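Local atomic coordinates of PA14 domain-containing protein (Clostridium clariflavum, PDB entry 6QDI), a protein that probably senses plant-biomass polysaccharides at the cell surface through tandem calcium-binding PA14 domains, as part of an RsgI-type membrane anti-sigma factor. Residues A[12-17]-A[82-87]; A[6-11]-A[26-31]; A[223-226]-A[231-234]. One frame throughout, in Å; residues are numbered along the deposited sequence.

Interaction 1 (A[12-17]-A[82-87]); sequences IDLTNF and DKWDNL
Leu14 and Trp84 make the single apolar side-chain contact between the loop 12-17 and the turn that follows strand 78-83. The methyl CD1 of Leu14 lies 4.0 Å from CH2 at the far end of the Trp84 indole, approaching the ring obliquely. The length of the indole, with CG anti to the backbone N (chi1 -164°), lets its CZ2-CH2 end reach the loop. Beside this, the carbonyl O of Ile12 rests 4.1 Å from Trp84 CZ2, a van der Waals contact.

No hydrogen bond crosses between the segments; the polar groups brace their own segments or bond to other parts of the chain. In the loop, the hydroxyl OG1 of Thr15 donates to Asp13 OD1 at 2.6 Å on the syn side of the carboxylate, while the other oxygen, OD2, forms a salt bridge with Arg274 of the second PA14 region. In the turn, Asp85 OD1 accepts from Leu87 N at 3.1 Å on its anti side and also pairs with Arg67.

Phe111 meets the indole edge-to-face. The arrangement is a small surface contact between two connections of the first PA14 domain, with an inverse gamma turn centred on Trp84 leading into an Asx turn at Asp85.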
loop_
_atom_site.group_PDB
_atom_site.type_symbol
_atom_site.label_atom_id
_atom_site.label_comp_id
_atom_site.label_asym_id
_atom_site.label_seq_id
_atom_site.Cartn_x
_atom_site.Cartn_y
_atom_site.Cartn_z
ATOM N N ILE A 12 -4.149 -0.510 0.758
ATOM C CA ILE A 12 -4.678 -1.427 1.797
ATOM C C ILE A 12 -3.870 -2.702 1.962
ATOM O O ILE A 12 -4.111 -3.434 2.915
ATOM C CB ILE A 12 -6.142 -1.822 1.543
ATOM C CG1 ILE A 12 -6.338 -2.633 0.264
ATOM C CG2 ILE A 12 -7.039 -0.577 1.541
ATOM C CD1 ILE A 12 -7.596 -3.461 0.269
ATOM N N ASP A 13 -2.934 -2.979 1.056
ATOM C CA ASP A 13 -2.344 -4.322 0.906
ATOM C C ASP A 13 -0.836 -4.300 1.046
ATOM O O ASP A 13 -0.155 -5.117 0.414
ATOM C CB ASP A 13 -2.758 -4.895 -0.458
ATOM C CG ASP A 13 -2.212 -4.104 -1.647
ATOM O OD1 ASP A 13 -1.720 -2.963 -1.411
ATOM O OD2 ASP A 13 -2.298 -4.632 -2.767
ATOM N N LEU A 14 -0.297 -3.388 1.842
ATOM C CA LEU A 14 1.153 -3.401 2.142
ATOM C C LEU A 14 1.965 -3.206 0.869
ATOM O O LEU A 14 3.062 -3.767 0.715
ATOM C CB LEU A 14 1.551 -4.639 2.940
ATOM C CG LEU A 14 0.748 -4.846 4.229
ATOM C CD1 LEU A 14 0.921 -6.276 4.709
ATOM C CD2 LEU A 14 1.122 -3.837 5.287
ATOM N N THR A 15 1.444 -2.372 -0.034
ATOM C CA THR A 15 2.151 -1.946 -1.214
ATOM C C THR A 15 2.186 -0.411 -1.262
ATOM O O THR A 15 1.339 0.278 -0.706
ATOM C CB THR A 15 1.561 -2.505 -2.496
ATOM O OG1 THR A 15 0.284 -1.934 -2.761
ATOM C CG2 THR A 15 1.533 -4.008 -2.498
ATOM N N ASN A 16 3.209 0.069 -1.981
ATOM C CA ASN A 16 3.487 1.488 -2.189
ATOM C C ASN A 16 3.941 2.164 -0.900
ATOM O O ASN A 16 3.224 2.950 -0.271
ATOM C CB ASN A 16 2.349 2.224 -2.893
ATOM C CG ASN A 16 2.833 3.476 -3.527
ATOM O OD1 ASN A 16 4.050 3.680 -3.680
ATOM N ND2 ASN A 16 1.920 4.276 -3.996
ATOM N N PHE A 17 5.150 1.822 -0.486
ATOM C CA PHE A 17 5.791 2.357 0.698
ATOM C C PHE A 17 5.964 3.860 0.633
ATOM O O PHE A 17 6.435 4.379 -0.388
ATOM C CB PHE A 17 7.167 1.687 0.822
ATOM C CG PHE A 17 8.018 2.277 1.902
ATOM C CD1 PHE A 17 7.896 1.873 3.222
ATOM C CD2 PHE A 17 8.963 3.225 1.596
ATOM C CE1 PHE A 17 8.711 2.419 4.221
ATOM C CE2 PHE A 17 9.741 3.809 2.585
ATOM C CZ PHE A 17 9.639 3.379 3.884
ATOM N N ASP A 82 -4.938 -14.098 13.292
ATOM C CA ASP A 82 -5.058 -14.061 11.824
ATOM C C ASP A 82 -6.433 -13.522 11.482
ATOM O O ASP A 82 -7.404 -14.276 11.373
ATOM C CB ASP A 82 -4.856 -15.464 11.257
ATOM C CG ASP A 82 -4.834 -15.495 9.735
ATOM O OD1 ASP A 82 -4.927 -14.402 9.110
ATOM O OD2 ASP A 82 -4.717 -16.596 9.154
ATOM N N LYS A 83 -6.518 -12.197 11.367
ATOM C CA LYS A 83 -7.804 -11.494 11.268
ATOM C C LYS A 83 -7.737 -10.402 10.207
ATOM O O LYS A 83 -8.013 -9.232 10.456
ATOM C CB LYS A 83 -8.237 -10.957 12.641
ATOM C CG LYS A 83 -8.531 -12.062 13.668
ATOM C CD LYS A 83 -9.818 -12.815 13.350
ATOM C CE LYS A 83 -9.924 -13.985 14.283
ATOM N NZ LYS A 83 -11.091 -14.809 14.029
ATOM N N TRP A 84 -7.397 -10.824 8.995
ATOM C CA TRP A 84 -7.141 -9.914 7.868
ATOM C C TRP A 84 -8.439 -9.708 7.110
ATOM O O TRP A 84 -8.639 -10.218 6.025
ATOM C CB TRP A 84 -6.053 -10.483 6.997
ATOM C CG TRP A 84 -5.433 -9.531 6.038
ATOM C CD1 TRP A 84 -5.554 -9.547 4.675
ATOM C CD2 TRP A 84 -4.550 -8.449 6.351
ATOM N NE1 TRP A 84 -4.788 -8.551 4.133
ATOM C CE2 TRP A 84 -4.168 -7.851 5.134
ATOM C CE3 TRP A 84 -4.036 -7.930 7.542
ATOM C CZ2 TRP A 84 -3.257 -6.787 5.070
ATOM C CZ3 TRP A 84 -3.164 -6.864 7.493
ATOM C CH2 TRP A 84 -2.769 -6.289 6.255
ATOM N N ASP A 85 -9.343 -8.950 7.716
ATOM C CA ASP A 85 -10.688 -8.803 7.161
ATOM C C ASP A 85 -11.239 -7.423 7.483
ATOM O O ASP A 85 -10.619 -6.638 8.213
ATOM C CB ASP A 85 -11.607 -9.959 7.581
ATOM C CG ASP A 85 -11.831 -9.987 9.065
ATOM O OD1 ASP A 85 -12.174 -8.936 9.652
ATOM O OD2 ASP A 85 -11.665 -11.083 9.656
ATOM N N ASN A 86 -12.412 -7.141 6.884
ATOM C CA ASN A 86 -13.017 -5.808 6.995
ATOM C C ASN A 86 -13.887 -5.584 8.165
ATOM O O ASN A 86 -14.480 -4.511 8.279
ATOM C CB ASN A 86 -13.754 -5.499 5.705
ATOM C CG ASN A 86 -12.783 -5.285 4.581
ATOM O OD1 ASN A 86 -12.062 -4.331 4.610
ATOM N ND2 ASN A 86 -12.689 -6.205 3.656
ATOM N N LEU A 87 -14.001 -6.554 9.054
ATOM C CA LEU A 87 -14.752 -6.341 10.239
ATOM C C LEU A 87 -13.965 -5.339 11.138
ATOM O O LEU A 87 -12.775 -4.908 10.883
ATOM C CB LEU A 87 -14.997 -7.671 10.946
ATOM C CG LEU A 87 -15.676 -8.760 10.120
ATOM C CD1 LEU A 87 -15.751 -10.054 10.917
ATOM C CD2 LEU A 87 -17.066 -8.275 9.707
#

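Interaction 2 (A[6-11]-A[26-31]); sequences GDYFDN and IDFFWG. With CA (calcium ion), chain G.
Tyr8 reaches across the interior of the domain to two aromatic side chains, Phe28 and Trp30, set two residues apart on strand 27-31. The apolar contact is loose: Tyr8 CE2 stands 4.2 Å from Trp30 CZ2, which lies at the edge of the tyrosine ring and near its plane. Phe28 arrives from the opposite direction to Tyr8, and its CZ comes within 3.9 Å of Tyr8 OH, obliquely to the phenyl ring. Within strand 27-31, Phe28 CB sits over one face of the Trp30 indole, toward its rim, 3.4 Å above the plane. Large flat residues suit this place, since they fill the distance between two sheets.

The polar end of Tyr8 has its own partner: OH is hydrogen-bonded to Asp23, so the phenol is satisfied although buried.

Metal binding begins just beyond the C-terminal end of strand 4-9, two residues after Tyr8. Asp10 O binds a calcium ion at 2.4 Å, together with Ser44, Asp42 and three waters; Asp10 OD1 and Asn11 OD1 each accept a hydrogen bond from one of those waters. Aromatic packing between facing antiparallel sheets, with calcium held at a loop beyond a strand end, belongs to the PA14 beta-sandwich.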
loop_
_atom_site.group_PDB
_atom_site.type_symbol
_atom_site.label_atom_id
_atom_site.label_comp_id
_atom_site.label_asym_id
_atom_site.label_seq_id
_atom_site.Cartn_x
_atom_site.Cartn_y
_atom_site.Cartn_z
ATOM N N GLY A 6 7.751 0.811 12.099
ATOM C CA GLY A 6 6.531 0.838 11.322
ATOM C C GLY A 6 6.876 1.295 9.905
ATOM O O GLY A 6 7.419 2.388 9.727
ATOM N N ASP A 7 6.508 0.456 8.918
ATOM C CA ASP A 7 6.570 0.795 7.508
ATOM C C ASP A 7 5.135 1.063 7.094
ATOM O O ASP A 7 4.255 0.192 7.232
ATOM C CB ASP A 7 7.204 -0.342 6.726
ATOM C CG ASP A 7 8.668 -0.508 7.026
ATOM O OD1 ASP A 7 9.385 0.474 7.232
ATOM O OD2 ASP A 7 9.094 -1.683 7.073
ATOM N N TYR A 8 4.926 2.264 6.577
ATOM C CA TYR A 8 3.619 2.761 6.236
ATOM C C TYR A 8 3.442 2.802 4.730
ATOM O O TYR A 8 4.270 3.387 4.007
ATOM C CB TYR A 8 3.423 4.207 6.830
ATOM C CG TYR A 8 3.312 4.196 8.347
ATOM C CD1 TYR A 8 4.424 3.974 9.159
ATOM C CD2 TYR A 8 2.088 4.382 8.948
ATOM C CE1 TYR A 8 4.318 3.910 10.532
ATOM C CE2 TYR A 8 1.948 4.318 10.329
ATOM C CZ TYR A 8 3.060 4.068 11.115
ATOM O OH TYR A 8 2.867 4.030 12.491
ATOM N N PHE A 9 2.330 2.214 4.284
ATOM C CA PHE A 9 2.036 1.992 2.876
ATOM C C PHE A 9 0.778 2.736 2.483
ATOM O O PHE A 9 -0.187 2.824 3.256
ATOM C CB PHE A 9 1.845 0.494 2.614
ATOM C CG PHE A 9 3.091 -0.314 2.908
ATOM C CD1 PHE A 9 4.018 -0.564 1.912
ATOM C CD2 PHE A 9 3.311 -0.877 4.154
ATOM C CE1 PHE A 9 5.164 -1.299 2.180
ATOM C CE2 PHE A 9 4.461 -1.610 4.417
ATOM C CZ PHE A 9 5.362 -1.816 3.413
ATOM N N ASP A 10 0.761 3.224 1.254
ATOM C CA ASP A 10 -0.306 4.074 0.755
ATOM C C ASP A 10 -1.534 3.301 0.303
ATOM O O ASP A 10 -2.508 3.918 -0.069
ATOM C CB ASP A 10 0.180 4.947 -0.423
ATOM C CG ASP A 10 -0.011 6.458 -0.229
ATOM O OD1 ASP A 10 -0.427 6.916 0.792
ATOM O OD2 ASP A 10 0.471 7.240 -1.126
ATOM N N ASN A 11 -1.483 1.977 0.279
ATOM C CA ASN A 11 -2.593 1.130 -0.167
ATOM C C ASN A 11 -3.059 0.221 0.965
ATOM O O ASN A 11 -2.399 0.123 2.012
ATOM C CB ASN A 11 -2.125 0.273 -1.366
ATOM C CG ASN A 11 -1.784 1.133 -2.548
ATOM O OD1 ASN A 11 -2.471 2.108 -2.837
ATOM N ND2 ASN A 11 -0.781 0.708 -3.298
ATOM N N ILE A 26 2.424 0.017 19.911
ATOM C CA ILE A 26 1.340 -0.121 18.906
ATOM C C ILE A 26 0.044 0.262 19.608
ATOM O O ILE A 26 -0.611 -0.560 20.236
ATOM C CB ILE A 26 1.286 -1.537 18.285
ATOM C CG1 ILE A 26 2.646 -1.932 17.696
ATOM C CG2 ILE A 26 0.212 -1.539 17.196
ATOM C CD1 ILE A 26 2.686 -3.167 16.816
ATOM N N ASP A 27 -0.312 1.536 19.484
ATOM C CA ASP A 27 -1.450 2.108 20.177
ATOM C C ASP A 27 -1.874 3.322 19.396
ATOM O O ASP A 27 -1.371 4.417 19.649
ATOM C CB ASP A 27 -1.041 2.459 21.610
ATOM C CG ASP A 27 -2.158 3.033 22.440
ATOM O OD1 ASP A 27 -3.351 2.926 22.065
ATOM O OD2 ASP A 27 -1.780 3.561 23.485
ATOM N N PHE A 28 -2.709 3.108 18.385
ATOM C CA PHE A 28 -3.038 4.150 17.423
ATOM C C PHE A 28 -4.521 4.276 17.217
ATOM O O PHE A 28 -5.236 3.279 17.105
ATOM C CB PHE A 28 -2.382 3.870 16.067
ATOM C CG PHE A 28 -0.915 4.084 16.096
ATOM C CD1 PHE A 28 -0.416 5.353 16.060
ATOM C CD2 PHE A 28 -0.019 3.034 16.170
ATOM C CE1 PHE A 28 0.943 5.597 16.101
ATOM C CE2 PHE A 28 1.361 3.269 16.214
ATOM C CZ PHE A 28 1.829 4.545 16.194
ATOM N N PHE A 29 -4.966 5.515 17.151
ATOM C CA PHE A 29 -6.311 5.813 16.796
ATOM C C PHE A 29 -6.251 6.970 15.812
ATOM O O PHE A 29 -5.866 8.095 16.223
ATOM C CB PHE A 29 -7.151 6.177 18.027
ATOM C CG PHE A 29 -8.578 6.433 17.715
ATOM C CD1 PHE A 29 -9.000 7.664 17.118
ATOM C CD2 PHE A 29 -9.557 5.510 18.006
ATOM C CE1 PHE A 29 -10.312 7.911 16.821
ATOM C CE2 PHE A 29 -10.864 5.792 17.737
ATOM C CZ PHE A 29 -11.228 6.973 17.129
ATOM N N TRP A 30 -6.557 6.712 14.541
ATOM C CA TRP A 30 -6.337 7.690 13.477
ATOM C C TRP A 30 -7.611 8.384 13.016
ATOM O O TRP A 30 -7.543 9.330 12.224
ATOM C CB TRP A 30 -5.612 7.018 12.310
ATOM C CG TRP A 30 -4.218 6.663 12.616
ATOM C CD1 TRP A 30 -3.211 7.506 13.019
ATOM C CD2 TRP A 30 -3.614 5.373 12.523
ATOM N NE1 TRP A 30 -2.046 6.827 13.188
ATOM C CE2 TRP A 30 -2.258 5.514 12.863
ATOM C CE3 TRP A 30 -4.095 4.107 12.189
ATOM C CZ2 TRP A 30 -1.366 4.439 12.858
ATOM C CZ3 TRP A 30 -3.191 3.033 12.195
ATOM C CH2 TRP A 30 -1.871 3.215 12.527
ATOM N N GLY A 31 -8.790 7.917 13.478
ATOM C CA GLY A 31 -10.012 8.522 13.004
ATOM C C GLY A 31 -10.113 8.256 11.528
ATOM O O GLY A 31 -9.714 7.204 11.039
HETATM CA CA CA G . -4.551 5.175 -0.034
HETATM O O HOH W 1 -3.156 6.508 1.354
HETATM O O HOH W 2 -4.673 3.546 -1.874
HETATM O O HOH W 3 -3.270 6.309 -1.832
#

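Interaction 3 (A[223-226]-A[231-234]); sequences GASL and QLLI
A beta hairpin with a classic bulge joins strands 223-228 and 231-240 in the second PA14 domain. Leu233 and Ile234 together face Leu226. The carbonyl O of Leu226 therefore receives two N-H groups: Leu233 N at 2.9 Å, almost in line with the C=O, and Ile234 N in a weak bond at 3.3 Å. In return, Leu226 N donates to Ile234 O at 2.9 Å, in the carbonyl plane and on a lone pair (N-H...O angle 161°). Ser225 CA adds a CA-H...O contact of 3.2 Å to that same Ile234 O.

Leu226 and Ile234 form an antiparallel hydrogen-bonded pair with their side chains on one face of the sheet, CB to CB 4.0 Å. Leu226 holds CG anti to its amide nitrogen (chi1 -178°), and its CD2 meets Ile234 CD1 at 4.0 Å. Branched aliphatic residues fit this buried face, where they need no polar partners. Leu232 CD1 packs 4.0 Å from Ser225 CB, an ordinary van der Waals contact.

Leu226 and Ile234 press on Val218 of strand 212-220, and also on Thr247 and Ala245 of strand 242-252, respectively. Along its other edge, strand 223-228 is hydrogen-bonded to strand 257-266 through Gly223 and Ser225.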
loop_
_atom_site.group_PDB
_atom_site.type_symbol
_atom_site.label_atom_id
_atom_site.label_comp_id
_atom_site.label_asym_id
_atom_site.label_seq_id
_atom_site.Cartn_x
_atom_site.Cartn_y
_atom_site.Cartn_z
ATOM N N GLY A 223 -11.806 -1.568 -14.854
ATOM C CA GLY A 223 -11.632 -1.255 -16.266
ATOM C C GLY A 223 -10.432 -0.355 -16.450
ATOM O O GLY A 223 -10.098 0.440 -15.558
ATOM N N ALA A 224 -9.778 -0.482 -17.600
ATOM C CA ALA A 224 -8.610 0.327 -17.901
ATOM C C ALA A 224 -8.379 0.342 -19.380
ATOM O O ALA A 224 -8.699 -0.602 -20.099
ATOM C CB ALA A 224 -7.371 -0.175 -17.193
ATOM N N SER A 225 -7.749 1.435 -19.826
ATOM C CA SER A 225 -7.260 1.564 -21.186
ATOM C C SER A 225 -5.911 2.250 -21.171
ATOM O O SER A 225 -5.706 3.195 -20.421
ATOM C CB SER A 225 -8.229 2.328 -22.082
ATOM O OG SER A 225 -9.413 1.530 -22.310
ATOM N N LEU A 226 -5.009 1.754 -22.006
ATOM C CA LEU A 226 -3.676 2.318 -22.100
ATOM C C LEU A 226 -3.345 2.742 -23.517
ATOM O O LEU A 226 -3.356 1.920 -24.452
ATOM C CB LEU A 226 -2.609 1.303 -21.671
ATOM C CG LEU A 226 -1.176 1.815 -21.685
ATOM C CD1 LEU A 226 -0.926 2.841 -20.580
ATOM C CD2 LEU A 226 -0.202 0.659 -21.514
ATOM N N GLN A 231 -1.504 5.297 -29.596
ATOM C CA GLN A 231 -2.051 4.009 -30.049
ATOM C C GLN A 231 -2.683 3.320 -28.862
ATOM O O GLN A 231 -2.080 3.268 -27.764
ATOM C CB GLN A 231 -0.923 3.136 -30.593
ATOM C CG GLN A 231 -0.221 3.721 -31.805
ATOM C CD GLN A 231 -1.108 3.797 -33.029
ATOM O OE1 GLN A 231 -1.983 2.957 -33.252
ATOM N NE2 GLN A 231 -0.887 4.820 -33.837
ATOM N N LEU A 232 -3.903 2.817 -29.045
ATOM C CA LEU A 232 -4.614 2.169 -27.961
ATOM C C LEU A 232 -4.141 0.718 -27.886
ATOM O O LEU A 232 -4.502 -0.130 -28.703
ATOM C CB LEU A 232 -6.096 2.256 -28.219
ATOM C CG LEU A 232 -7.004 1.568 -27.199
ATOM C CD1 LEU A 232 -6.836 2.138 -25.807
ATOM C CD2 LEU A 232 -8.431 1.732 -27.691
ATOM N N LEU A 233 -3.247 0.440 -26.946
ATOM C CA LEU A 233 -2.602 -0.856 -26.861
ATOM C C LEU A 233 -3.306 -1.820 -25.933
ATOM O O LEU A 233 -3.162 -3.021 -26.095
ATOM C CB LEU A 233 -1.129 -0.775 -26.489
ATOM C CG LEU A 233 -0.271 0.036 -27.444
ATOM C CD1 LEU A 233 1.193 -0.099 -27.027
ATOM C CD2 LEU A 233 -0.471 -0.346 -28.926
ATOM N N ILE A 234 -4.042 -1.301 -24.956
ATOM C CA ILE A 234 -4.855 -2.105 -24.041
ATOM C C ILE A 234 -6.200 -1.446 -23.973
ATOM O O ILE A 234 -6.294 -0.283 -23.574
ATOM C CB ILE A 234 -4.227 -2.206 -22.624
ATOM C CG1 ILE A 234 -2.880 -2.905 -22.653
ATOM C CG2 ILE A 234 -5.232 -2.886 -21.686
ATOM C CD1 ILE A 234 -2.098 -2.898 -21.368
#

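How the interactions relate
From the N terminus, strand 4-9 opens interaction 2 and runs directly into the loop of interaction 1. Strand 27-31 then closes interaction 2, and only at the end of strand 78-83 and in the turn beyond does 82-87 close interaction 1, so the two cross. They also touch, with Asn16 O probably hydrogen-bonded to Asp10 N at 2.9 Å. Interaction 2 joins the two sheets of the first PA14 domain; interaction 1 links two connections of the sheet holding strands 4-9 and 78-83, where the chain leaves both. Interaction 3 follows in series, closing a short hairpin in the second domain; its centre lies about 29 Å from that of interaction 1 and about 34 Å from that of interaction 2.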